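Local coordinates for protection of telomeres protein 1 (Schizosaccharomyces pombe, PDB 7CUI) that binds single-stranded telomeric DNA, protects the 3' overhang of telomeres and regulates telomerase and telomere length, and is seen here as its C-terminal part, at residues A20-E25 against F132-N137; A27-T32 against D165-E170; K47-R52 against L184-K189; Q113-N116 against Q122-L125; H144-S147 against S151-L154. All blocks are in the same frame, centred on the assembly; numbering follows the deposited sequence.

Interactions 1, 2 and 3 all reach the sheet of an OB fold, while 4 and 5 lie at its surface. Interactions 1 and 2 touch where the hydroxyl OH of Tyr167 meets the carbonyl O of Glu25, 2.6 Å apart. Interactions 2 and 3 meet in a salt bridge, with Glu170 OE1 2.7 Å from Arg49 NE. A chain of another protein comes within reach of both 2 and 3. Interaction 4 shares helix 121-135 with interaction 1, their centres about 19 Å apart. Interaction 5 follows on helix 138-148, and the His145 side chain is about 5 Å from a bound sulfate. The centres of interactions 3 and 4 are about 32 Å apart.

Interaction 1: residues A20-E25 against F132-N137; sequences AHVINE and FLIWGN
His21 sends its CG anti to the carbonyl carbon (chi1 -71°), and Leu133 does the same with its own CG. These two choices put the imidazole and the leucine branch against each other. Leu133 CD2 stands over one face of the His21 ring, 4.1 Å from the centroid and only 4° off the ring normal. This is a CH-pi contact with the methyl almost above the ring centre. The two stems also meet, His21 CB lying 4.1 Å from Leu133 CB. The side chains cross at about a right angle. Deeper in, Val22 CG2 touches Ile134 CG2 at 3.6 Å. In Ile134 it is CG1 that sits between the backbone N and the carbonyl carbon (chi1 63°). That leaves CG2 for Val22 and leads the longer branch away from it. The fold is an OB barrel, and helix 121-135 comes between strands 93-99 and 163-171 in the chain. The short strand 22-24 pairs antiparallel with strand 190-198. Leu133 and Ile134 both rest on Ile198 of that strand, and Val22 rests on its Thr196. Val22 also touches Phe164, and Ile134 touches Leu84. No hydrogen bond joins the two segments.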
# COMPACT_ATOMS: atom_id res chain seq x y z
N ALA A 20 12.79 10.96 -7.53
CA ALA A 20 13.55 11.49 -6.41
C ALA A 20 12.64 11.59 -5.18
O ALA A 20 13.14 11.75 -4.06
CB ALA A 20 14.13 12.83 -6.80
N HIS A 21 11.32 11.46 -5.38
CA HIS A 21 10.34 11.74 -4.34
C HIS A 21 10.08 10.54 -3.43
O HIS A 21 9.29 10.65 -2.50
CB HIS A 21 9.03 12.29 -4.93
CG HIS A 21 9.13 13.67 -5.48
ND1 HIS A 21 8.85 13.96 -6.80
CD2 HIS A 21 9.47 14.84 -4.90
CE1 HIS A 21 9.01 15.24 -7.02
NE2 HIS A 21 9.40 15.81 -5.87
N VAL A 22 10.73 9.40 -3.70
CA VAL A 22 10.57 8.24 -2.84
C VAL A 22 11.95 7.69 -2.49
O VAL A 22 12.71 7.30 -3.37
CB VAL A 22 9.66 7.17 -3.48
CG1 VAL A 22 9.62 5.89 -2.65
CG2 VAL A 22 8.25 7.69 -3.72
N ILE A 23 12.25 7.69 -1.18
CA ILE A 23 13.48 7.16 -0.62
C ILE A 23 13.16 5.84 0.09
O ILE A 23 12.07 5.67 0.64
CB ILE A 23 14.12 8.19 0.33
CG1 ILE A 23 14.88 9.27 -0.44
CG2 ILE A 23 15.01 7.52 1.37
CD1 ILE A 23 15.43 10.38 0.43
N ASN A 24 14.12 4.91 0.07
CA ASN A 24 14.00 3.64 0.76
C ASN A 24 14.99 3.59 1.92
O ASN A 24 15.98 4.32 1.93
CB ASN A 24 14.17 2.47 -0.21
CG ASN A 24 13.07 2.41 -1.24
OD1 ASN A 24 12.04 1.78 -1.02
ND2 ASN A 24 13.28 3.05 -2.38
N GLU A 25 14.70 2.72 2.90
CA GLU A 25 15.56 2.50 4.05
C GLU A 25 16.76 1.66 3.62
O GLU A 25 16.63 0.86 2.70
CB GLU A 25 14.78 1.75 5.14
CG GLU A 25 14.90 2.38 6.52
CD GLU A 25 14.43 3.82 6.62
OE1 GLU A 25 13.49 4.20 5.88
OE2 GLU A 25 15.00 4.57 7.45
N PHE A 132 0.21 12.46 -4.16
CA PHE A 132 0.39 12.85 -5.55
C PHE A 132 1.79 12.45 -6.02
O PHE A 132 1.97 12.10 -7.19
CB PHE A 132 0.11 14.34 -5.73
CG PHE A 132 -0.05 14.76 -7.17
CD1 PHE A 132 -1.30 14.71 -7.79
CD2 PHE A 132 1.03 15.21 -7.92
CE1 PHE A 132 -1.46 15.10 -9.11
CE2 PHE A 132 0.87 15.60 -9.24
CZ PHE A 132 -0.36 15.53 -9.84
N LEU A 133 2.76 12.47 -5.10
CA LEU A 133 4.15 12.23 -5.42
C LEU A 133 4.42 10.75 -5.72
O LEU A 133 5.48 10.43 -6.26
CB LEU A 133 5.04 12.76 -4.29
CG LEU A 133 4.88 14.24 -3.94
CD1 LEU A 133 5.70 14.63 -2.71
CD2 LEU A 133 5.23 15.14 -5.13
N ILE A 134 3.47 9.86 -5.39
CA ILE A 134 3.66 8.43 -5.66
C ILE A 134 2.72 7.92 -6.74
O ILE A 134 3.02 6.90 -7.37
CB ILE A 134 3.59 7.55 -4.39
CG1 ILE A 134 2.21 7.60 -3.72
CG2 ILE A 134 4.71 7.88 -3.42
CD1 ILE A 134 1.96 6.47 -2.75
N TRP A 135 1.57 8.57 -6.96
CA TRP A 135 0.62 8.06 -7.94
C TRP A 135 0.14 9.12 -8.94
O TRP A 135 -0.81 8.87 -9.68
CB TRP A 135 -0.55 7.32 -7.26
CG TRP A 135 -1.45 8.17 -6.41
CD1 TRP A 135 -1.77 9.49 -6.58
CD2 TRP A 135 -2.19 7.73 -5.25
NE1 TRP A 135 -2.65 9.90 -5.61
CE2 TRP A 135 -2.92 8.84 -4.78
CE3 TRP A 135 -2.31 6.51 -4.58
CZ2 TRP A 135 -3.75 8.77 -3.65
CZ3 TRP A 135 -3.11 6.44 -3.46
CH2 TRP A 135 -3.83 7.55 -3.01
N GLY A 136 0.77 10.30 -8.95
CA GLY A 136 0.43 11.34 -9.92
C GLY A 136 -1.07 11.61 -9.98
O GLY A 136 -1.71 11.85 -8.94
N ASN A 137 -1.62 11.56 -11.20
CA ASN A 137 -3.01 11.93 -11.44
C ASN A 137 -3.97 10.75 -11.29
O ASN A 137 -5.12 10.84 -11.70
CB ASN A 137 -3.22 12.60 -12.80
CG ASN A 137 -2.40 13.85 -12.97
OD1 ASN A 137 -1.31 13.81 -13.54
ND2 ASN A 137 -2.90 14.97 -12.47

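Interaction 2: residues A27-T32 against D165-E170; sequences ASLKLT and DIYVKE
Ala27 and Leu29 pack on the aromatic ring of Tyr167. The tyrosine CG lies beside its own backbone N (chi1 -57°), and the ring reaches from strand 163-171 to the loop 27-32. The bond from CA to CB does not itself aim at the loop; the end of the ring does. Ala27 CB meets the phenol end obliquely, 3.6 Å from Tyr167 OH and 3.8 Å from Tyr167 CZ. Leu29 uses one methyl. Its CD1 lies over one face of the ring, 4.5 Å from Tyr167 CD1, a loose contact. The leucine chain is extended beyond CB (chi2 173°), which carries CD1 out to the ring. The loop follows strand 22-24 and precedes helix 34-38, so the tyrosine joins it to the OB barrel. The polar end of Tyr167 is hydrogen-bonded to the backbone O of Glu25, just before the loop. A phenylalanine in its place would probably leave the Glu25 carbonyl without its hydroxyl mate, while Ala27 would lose the oxygen it packs on. The chemistry is mixed. Apolar contact holds the loop on the ring, and one polar bond at the phenol end ties the tyrosine to the chain leading into it.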
# COMPACT_ATOMS: atom_id res chain seq x y z
N ALA A 27 18.94 -1.33 3.15
CA ALA A 27 18.63 -2.75 3.22
C ALA A 27 19.43 -3.53 2.17
O ALA A 27 19.79 -3.00 1.13
CB ALA A 27 17.14 -2.97 3.05
N SER A 28 19.65 -4.82 2.47
CA SER A 28 20.47 -5.71 1.65
C SER A 28 19.62 -6.57 0.73
O SER A 28 20.16 -7.45 0.05
CB SER A 28 21.36 -6.56 2.53
OG SER A 28 22.11 -5.75 3.44
N LEU A 29 18.30 -6.33 0.70
CA LEU A 29 17.40 -7.08 -0.18
C LEU A 29 17.67 -6.68 -1.63
O LEU A 29 17.94 -5.51 -1.90
CB LEU A 29 15.94 -6.77 0.17
CG LEU A 29 15.58 -6.68 1.65
CD1 LEU A 29 14.14 -6.21 1.81
CD2 LEU A 29 15.80 -8.00 2.36
N LYS A 30 17.57 -7.65 -2.54
CA LYS A 30 17.79 -7.39 -3.96
C LYS A 30 16.47 -7.43 -4.73
O LYS A 30 15.46 -7.93 -4.24
CB LYS A 30 18.84 -8.35 -4.54
CG LYS A 30 20.17 -7.71 -4.87
CD LYS A 30 21.13 -8.61 -5.63
CE LYS A 30 22.01 -9.45 -4.73
NZ LYS A 30 23.04 -8.64 -4.04
N LEU A 31 16.51 -6.88 -5.95
CA LEU A 31 15.33 -6.62 -6.76
C LEU A 31 14.85 -7.90 -7.43
O LEU A 31 15.60 -8.55 -8.17
CB LEU A 31 15.72 -5.55 -7.80
CG LEU A 31 14.64 -5.13 -8.79
CD1 LEU A 31 13.43 -4.54 -8.08
CD2 LEU A 31 15.19 -4.13 -9.81
N THR A 32 13.58 -8.26 -7.16
CA THR A 32 12.88 -9.35 -7.84
C THR A 32 11.61 -8.81 -8.48
O THR A 32 11.44 -7.60 -8.58
CB THR A 32 12.62 -10.55 -6.91
OG1 THR A 32 11.75 -10.13 -5.86
CG2 THR A 32 13.88 -11.18 -6.34
N ASP A 165 11.07 2.21 -5.88
CA ASP A 165 11.37 0.95 -5.23
C ASP A 165 10.52 0.84 -3.97
O ASP A 165 10.29 1.83 -3.29
CB ASP A 165 12.87 0.80 -4.95
CG ASP A 165 13.71 0.56 -6.19
OD1 ASP A 165 13.17 -0.01 -7.16
OD2 ASP A 165 14.90 0.95 -6.18
N ILE A 166 10.05 -0.38 -3.68
CA ILE A 166 9.17 -0.65 -2.55
C ILE A 166 9.65 -1.93 -1.87
O ILE A 166 10.03 -2.88 -2.54
CB ILE A 166 7.71 -0.76 -3.04
CG1 ILE A 166 6.70 -0.87 -1.89
CG2 ILE A 166 7.54 -1.92 -4.01
CD1 ILE A 166 6.74 0.30 -0.94
N TYR A 167 9.65 -1.93 -0.53
CA TYR A 167 9.88 -3.15 0.23
C TYR A 167 8.54 -3.69 0.71
O TYR A 167 7.71 -2.93 1.19
CB TYR A 167 10.74 -2.91 1.47
CG TYR A 167 12.10 -2.28 1.25
CD1 TYR A 167 12.75 -2.37 0.03
CD2 TYR A 167 12.74 -1.63 2.29
CE1 TYR A 167 14.01 -1.80 -0.15
CE2 TYR A 167 13.99 -1.06 2.13
CZ TYR A 167 14.63 -1.14 0.90
OH TYR A 167 15.86 -0.58 0.73
N VAL A 168 8.35 -5.01 0.60
CA VAL A 168 7.14 -5.64 1.10
C VAL A 168 7.52 -6.80 2.01
O VAL A 168 8.49 -7.51 1.75
CB VAL A 168 6.20 -6.11 -0.03
CG1 VAL A 168 5.78 -4.96 -0.94
CG2 VAL A 168 6.78 -7.26 -0.85
N LYS A 169 6.76 -6.95 3.10
CA LYS A 169 6.86 -8.12 3.95
C LYS A 169 5.64 -9.01 3.72
O LYS A 169 4.51 -8.57 3.84
CB LYS A 169 7.09 -7.74 5.42
CG LYS A 169 6.16 -6.69 6.00
CD LYS A 169 6.67 -6.15 7.33
CE LYS A 169 5.97 -4.87 7.74
NZ LYS A 169 6.55 -4.30 8.98
N GLU A 170 5.92 -10.27 3.35
CA GLU A 170 4.91 -11.27 3.04
C GLU A 170 4.63 -12.06 4.31
O GLU A 170 5.55 -12.42 5.03
CB GLU A 170 5.45 -12.19 1.95
CG GLU A 170 4.42 -13.13 1.35
CD GLU A 170 4.95 -13.87 0.13
OE1 GLU A 170 6.17 -13.84 -0.09
OE2 GLU A 170 4.14 -14.47 -0.60

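Interaction 3: residues K47-R52 against L184-K189; sequences KPRKHR and LTFLQK
Lys189 and Lys47 make the polar part of the contact. Lys189 NZ approaches the backbone O of Lys47 at 3.5 Å, a near approach and not a hydrogen bond. The lysine chain is nearly extended until its last torsion, where a bend (chi4 -75°) turns NZ toward this carbonyl. Electrostatics come next. Arg49 NE is 5.0 Å from Lys189 NZ, and both face the carboxylate of Glu170. Arg49 makes a salt bridge to Glu170, and Lys189 a long, weak ion pair. The shared anion probably offsets their like charges. Beyond the two segments, Lys47 NZ pairs with an acidic side chain of a chain of another protein. Flat groups form the third kind. Arg49 NH2 lies 4.2 Å from Phe186 CZ, with the guanidinium and the phenyl ring meeting edge to edge rather than stacked. His51 CE1 packs over one face of the Arg49 guanidinium, 3.4 Å above its plane but off centre, toward its rim, and Arg49 NH2 is also hydrogen-bonded to Ile37 O. The contact joins residues 47-49, leading into and along strand 49-73, to the loop before strand 190-198: the first strand and the fourth-to-fifth loop of an OB fold.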
# COMPACT_ATOMS: atom_id res chain seq x y z
N LYS A 47 6.52 -19.57 4.43
CA LYS A 47 6.99 -18.87 5.61
C LYS A 47 7.02 -17.38 5.29
O LYS A 47 6.77 -17.00 4.15
CB LYS A 47 8.39 -19.38 6.00
CG LYS A 47 9.53 -18.94 5.09
CD LYS A 47 10.83 -18.73 5.82
CE LYS A 47 11.92 -18.16 4.94
NZ LYS A 47 13.16 -17.86 5.70
N PRO A 48 7.32 -16.47 6.26
CA PRO A 48 7.40 -15.04 5.95
C PRO A 48 8.62 -14.71 5.09
O PRO A 48 9.72 -15.21 5.33
CB PRO A 48 7.48 -14.37 7.33
CG PRO A 48 8.06 -15.43 8.24
CD PRO A 48 7.56 -16.75 7.68
N ARG A 49 8.39 -13.86 4.08
CA ARG A 49 9.41 -13.46 3.12
C ARG A 49 9.51 -11.93 3.10
O ARG A 49 8.63 -11.24 3.60
CB ARG A 49 9.08 -14.00 1.73
CG ARG A 49 9.09 -15.52 1.62
CD ARG A 49 9.15 -16.01 0.18
NE ARG A 49 7.87 -15.95 -0.52
CZ ARG A 49 7.72 -16.07 -1.84
NH1 ARG A 49 8.77 -16.25 -2.63
NH2 ARG A 49 6.51 -16.01 -2.37
N LYS A 50 10.59 -11.42 2.50
CA LYS A 50 10.89 -10.00 2.48
C LYS A 50 11.48 -9.67 1.11
O LYS A 50 12.59 -10.09 0.80
CB LYS A 50 11.90 -9.71 3.60
CG LYS A 50 11.66 -8.48 4.47
CD LYS A 50 12.36 -8.61 5.81
CE LYS A 50 12.03 -7.51 6.81
NZ LYS A 50 13.13 -6.52 6.93
N HIS A 51 10.72 -8.94 0.28
CA HIS A 51 11.09 -8.71 -1.12
C HIS A 51 11.28 -7.22 -1.40
O HIS A 51 10.87 -6.36 -0.63
CB HIS A 51 10.04 -9.26 -2.09
CG HIS A 51 9.48 -10.60 -1.75
ND1 HIS A 51 10.10 -11.78 -2.13
CD2 HIS A 51 8.36 -10.95 -1.10
CE1 HIS A 51 9.39 -12.80 -1.71
NE2 HIS A 51 8.31 -12.32 -1.08
N ARG A 52 11.87 -6.93 -2.57
CA ARG A 52 12.10 -5.58 -3.06
C ARG A 52 11.62 -5.50 -4.50
O ARG A 52 11.92 -6.37 -5.30
CB ARG A 52 13.61 -5.28 -3.03
CG ARG A 52 13.97 -3.82 -3.21
CD ARG A 52 15.45 -3.63 -2.97
NE ARG A 52 16.15 -3.18 -4.17
CZ ARG A 52 16.53 -1.93 -4.37
NH1 ARG A 52 16.29 -1.01 -3.45
NH2 ARG A 52 17.15 -1.61 -5.49
N LEU A 184 -4.95 -23.93 4.17
CA LEU A 184 -4.18 -22.69 4.08
C LEU A 184 -3.54 -22.60 2.69
O LEU A 184 -2.66 -23.39 2.35
CB LEU A 184 -3.10 -22.67 5.17
CG LEU A 184 -3.57 -22.40 6.60
CD1 LEU A 184 -2.45 -22.63 7.61
CD2 LEU A 184 -4.14 -20.99 6.75
N THR A 185 -4.01 -21.64 1.89
CA THR A 185 -3.63 -21.50 0.49
C THR A 185 -2.89 -20.18 0.28
O THR A 185 -2.57 -19.48 1.24
CB THR A 185 -4.86 -21.63 -0.43
OG1 THR A 185 -5.67 -20.46 -0.31
CG2 THR A 185 -5.69 -22.86 -0.14
N PHE A 186 -2.64 -19.84 -0.99
CA PHE A 186 -1.91 -18.63 -1.33
C PHE A 186 -2.82 -17.40 -1.23
O PHE A 186 -2.33 -16.29 -1.05
CB PHE A 186 -1.31 -18.72 -2.73
CG PHE A 186 -0.01 -17.98 -2.90
CD1 PHE A 186 1.15 -18.47 -2.32
CD2 PHE A 186 0.05 -16.80 -3.63
CE1 PHE A 186 2.35 -17.79 -2.47
CE2 PHE A 186 1.25 -16.13 -3.77
CZ PHE A 186 2.40 -16.63 -3.20
N LEU A 187 -4.13 -17.63 -1.37
CA LEU A 187 -5.14 -16.61 -1.21
C LEU A 187 -5.07 -16.03 0.21
O LEU A 187 -5.70 -15.01 0.49
CB LEU A 187 -6.53 -17.22 -1.45
CG LEU A 187 -7.02 -17.24 -2.90
CD1 LEU A 187 -8.46 -17.73 -2.97
CD2 LEU A 187 -6.90 -15.87 -3.56
N GLN A 188 -4.32 -16.70 1.09
CA GLN A 188 -4.31 -16.37 2.50
C GLN A 188 -3.10 -15.50 2.84
O GLN A 188 -2.97 -15.04 3.97
CB GLN A 188 -4.35 -17.64 3.36
CG GLN A 188 -5.77 -18.15 3.62
CD GLN A 188 -6.30 -19.01 2.50
OE1 GLN A 188 -5.55 -19.53 1.68
NE2 GLN A 188 -7.61 -19.15 2.45
N LYS A 189 -2.22 -15.28 1.86
CA LYS A 189 -1.07 -14.42 2.07
C LYS A 189 -1.47 -12.96 1.88
O LYS A 189 -2.33 -12.64 1.07
CB LYS A 189 0.09 -14.82 1.15
CG LYS A 189 0.80 -16.12 1.52
CD LYS A 189 1.97 -16.44 0.62
CE LYS A 189 2.95 -17.43 1.21
NZ LYS A 189 3.80 -16.82 2.26

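Interaction 4: residues Q113-N116 against Q122-L125; sequences QPCN and QMTL
Met123 meets Gln113 and Cys115 with no aromatic ring on either side, so no ring face or edge takes part. The one flat side-chain group among the three is the carboxamide of Gln113. It leads away from the helix, and its NE2 is hydrogen-bonded to Ser110 O. The Gln113 backbone does the touching instead. Met123 is present as selenomethionine, with selenium in place of the methionine sulfur. Its SE is 3.3 Å from Gln113 O and 3.5 Å from Gln113 N. The selenium has no hydrogen to offer Gln113 O, and neither approach is a hydrogen bond. A large polarisable atom here meets two backbone atoms of Gln113, one from the peptide before it and one from the peptide after. Cys115 SG approaches the same selenium at 3.7 Å, and thus SE is reached by both loop residues. The cysteine sulfur lies between its backbone N and carbonyl carbon (chi1 55°), and its CB points to the helix. The loop 113-116 follows helix 100-107 and leads into helix 121-135, which follows the third strand of the OB fold and precedes the fourth in the chain. Near the start of this helix Thr124 OG1 is hydrogen-bonded to His120 O, and Asn116 O accepts a bond from His120 ND1. Met123 itself runs extended from the helix, with CG anti to the backbone N (chi1 -158°). The chain then bends at its last torsion (chi3 -85°). The bend brings CE to 4.1 Å from Gln113 N. Met123 also touches a neighbouring molecule in the crystal.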
# COMPACT_ATOMS: atom_id res chain seq x y z
N GLN A 113 -1.64 13.20 10.29
CA GLN A 113 -1.77 12.20 11.34
C GLN A 113 -3.09 11.46 11.17
O GLN A 113 -4.05 12.02 10.64
CB GLN A 113 -1.72 12.87 12.71
CG GLN A 113 -0.40 13.53 13.04
CD GLN A 113 0.76 12.56 13.03
OE1 GLN A 113 0.67 11.43 13.50
NE2 GLN A 113 1.87 13.01 12.47
N PRO A 114 -3.19 10.18 11.60
CA PRO A 114 -4.46 9.46 11.54
C PRO A 114 -5.50 10.13 12.44
O PRO A 114 -5.21 10.48 13.58
CB PRO A 114 -4.12 8.05 12.05
CG PRO A 114 -2.85 8.24 12.85
CD PRO A 114 -2.11 9.37 12.16
N CYS A 115 -6.70 10.30 11.89
CA CYS A 115 -7.84 10.86 12.59
C CYS A 115 -9.06 10.62 11.70
O CYS A 115 -8.95 9.97 10.67
CB CYS A 115 -7.64 12.35 12.83
SG CYS A 115 -7.29 13.27 11.31
N ASN A 116 -10.22 11.13 12.12
CA ASN A 116 -11.38 11.15 11.25
C ASN A 116 -11.12 12.17 10.14
O ASN A 116 -11.13 13.38 10.39
CB ASN A 116 -12.65 11.45 12.05
CG ASN A 116 -13.91 11.12 11.28
OD1 ASN A 116 -14.70 10.29 11.71
ND2 ASN A 116 -14.10 11.76 10.14
N GLN A 122 -8.67 20.03 5.45
CA GLN A 122 -7.37 20.60 5.12
C GLN A 122 -6.30 19.50 5.12
O GLN A 122 -5.48 19.44 4.20
CB GLN A 122 -6.98 21.74 6.06
CG GLN A 122 -7.68 23.07 5.75
CD GLN A 122 -7.87 23.30 4.27
OE1 GLN A 122 -6.91 23.44 3.51
NE2 GLN A 122 -9.12 23.32 3.85
N MSE A 123 -6.36 18.64 6.13
CA MSE A 123 -5.42 17.53 6.23
C MSE A 123 -5.64 16.52 5.11
O MSE A 123 -4.67 15.92 4.64
CB MSE A 123 -5.52 16.85 7.59
CG MSE A 123 -4.26 16.09 7.91
SE MSE A 123 -4.57 15.03 9.50
CE MSE A 123 -4.24 16.22 11.03
N THR A 124 -6.90 16.30 4.72
CA THR A 124 -7.20 15.44 3.59
C THR A 124 -6.52 15.98 2.34
O THR A 124 -5.89 15.21 1.62
CB THR A 124 -8.72 15.22 3.43
OG1 THR A 124 -9.25 14.61 4.61
CG2 THR A 124 -9.06 14.39 2.21
N LEU A 125 -6.63 17.30 2.10
CA LEU A 125 -5.98 17.95 0.97
C LEU A 125 -4.46 17.76 1.04
O LEU A 125 -3.81 17.54 0.02
CB LEU A 125 -6.36 19.44 0.93
CG LEU A 125 -7.39 19.88 -0.12
CD1 LEU A 125 -8.24 18.72 -0.64
CD2 LEU A 125 -8.29 20.99 0.43

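Interaction 5: residues H144-S147 against S151-L154; sequences HHIS and SPTL
His145 and Pro152 bring the two backbones together, their CA atoms 5.8 Å apart. Residues 144-147 belong to helix 138-148. Residues 151-154 form a type I beta turn, closed by the backbone bond from Leu154 N to Ser151 O at 3.2 Å. Pro152 takes the second position of this turn. Ser151 OG and Thr153 OG1 are hydrogen-bonded within it, 2.8 Å apart.

The His145 ring carries the main side-chain contact. With chi1 at -73° its CG turns away from the carbonyl carbon, and the ring then faces Leu154. Leu154 CB stands over the ring, 3.9 Å from the centroid and 13° off the normal, a CH-pi contact. The Leu154 branch adds to it, CD2 lying 3.9 Å from His145 CE1. His144 CD2 lies over the opposite face, offset toward the rim. Near the root of the side chain, His145 CB packs 3.7 Å from Ser151 O. Beside it Ile146 CG1 touches Pro152 CG at 3.7 Å, the two side chains crossing at about a right angle. Both also rest on Lys63 of strand 49-73.

Each ring nitrogen has an acidic partner: ND1 is hydrogen-bonded to Glu150 and NE2 to Asp158. A leucine in place of His145 would probably leave both carboxylates without their imidazole mate. Because both nitrogens face carboxylates, the pair would probably favour a positively charged imidazolium; a bound sulfate lies about 5 Å from this side chain.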
# COMPACT_ATOMS: atom_id res chain seq x y z
N HIS A 144 -12.68 10.78 -11.18
CA HIS A 144 -13.31 11.20 -12.42
C HIS A 144 -14.23 10.10 -12.93
O HIS A 144 -15.35 10.37 -13.36
CB HIS A 144 -12.26 11.61 -13.46
CG HIS A 144 -12.84 11.76 -14.83
ND1 HIS A 144 -13.46 12.93 -15.24
CD2 HIS A 144 -12.94 10.89 -15.86
CE1 HIS A 144 -13.90 12.77 -16.48
NE2 HIS A 144 -13.59 11.53 -16.88
N HIS A 145 -13.75 8.85 -12.89
CA HIS A 145 -14.50 7.74 -13.45
C HIS A 145 -15.70 7.39 -12.56
O HIS A 145 -16.79 7.09 -13.07
CB HIS A 145 -13.60 6.53 -13.72
CG HIS A 145 -12.71 6.73 -14.90
ND1 HIS A 145 -13.20 6.91 -16.19
CD2 HIS A 145 -11.36 6.78 -15.01
CE1 HIS A 145 -12.19 7.05 -17.03
NE2 HIS A 145 -11.05 6.98 -16.33
N ILE A 146 -15.50 7.45 -11.24
CA ILE A 146 -16.57 7.15 -10.31
C ILE A 146 -17.75 8.10 -10.55
O ILE A 146 -18.89 7.66 -10.61
CB ILE A 146 -16.06 7.15 -8.85
CG1 ILE A 146 -15.11 5.97 -8.62
CG2 ILE A 146 -17.21 7.16 -7.86
CD1 ILE A 146 -14.24 6.09 -7.38
N SER A 147 -17.46 9.39 -10.76
CA SER A 147 -18.50 10.39 -10.97
C SER A 147 -19.20 10.21 -12.31
O SER A 147 -20.35 10.63 -12.47
CB SER A 147 -17.95 11.79 -10.82
OG SER A 147 -17.70 12.10 -9.46
N SER A 151 -15.73 2.33 -14.38
CA SER A 151 -14.89 1.55 -13.49
C SER A 151 -13.63 2.33 -13.14
O SER A 151 -12.98 2.90 -14.01
CB SER A 151 -14.54 0.22 -14.09
OG SER A 151 -13.76 -0.53 -13.18
N PRO A 152 -13.27 2.42 -11.83
CA PRO A 152 -11.98 2.97 -11.42
C PRO A 152 -10.72 2.38 -12.06
O PRO A 152 -9.67 3.01 -12.03
CB PRO A 152 -11.97 2.73 -9.90
CG PRO A 152 -13.44 2.74 -9.53
CD PRO A 152 -14.13 2.07 -10.69
N THR A 153 -10.82 1.17 -12.63
CA THR A 153 -9.65 0.49 -13.18
C THR A 153 -9.25 1.10 -14.52
O THR A 153 -8.14 0.87 -15.02
CB THR A 153 -9.85 -1.03 -13.26
OG1 THR A 153 -11.14 -1.27 -13.84
CG2 THR A 153 -9.78 -1.71 -11.91
N LEU A 154 -10.15 1.90 -15.09
CA LEU A 154 -9.90 2.61 -16.34
C LEU A 154 -8.83 3.68 -16.12
O LEU A 154 -8.11 4.05 -17.04
CB LEU A 154 -11.23 3.22 -16.81
CG LEU A 154 -11.69 2.84 -18.21
CD1 LEU A 154 -11.86 1.33 -18.35
CD2 LEU A 154 -12.99 3.56 -18.55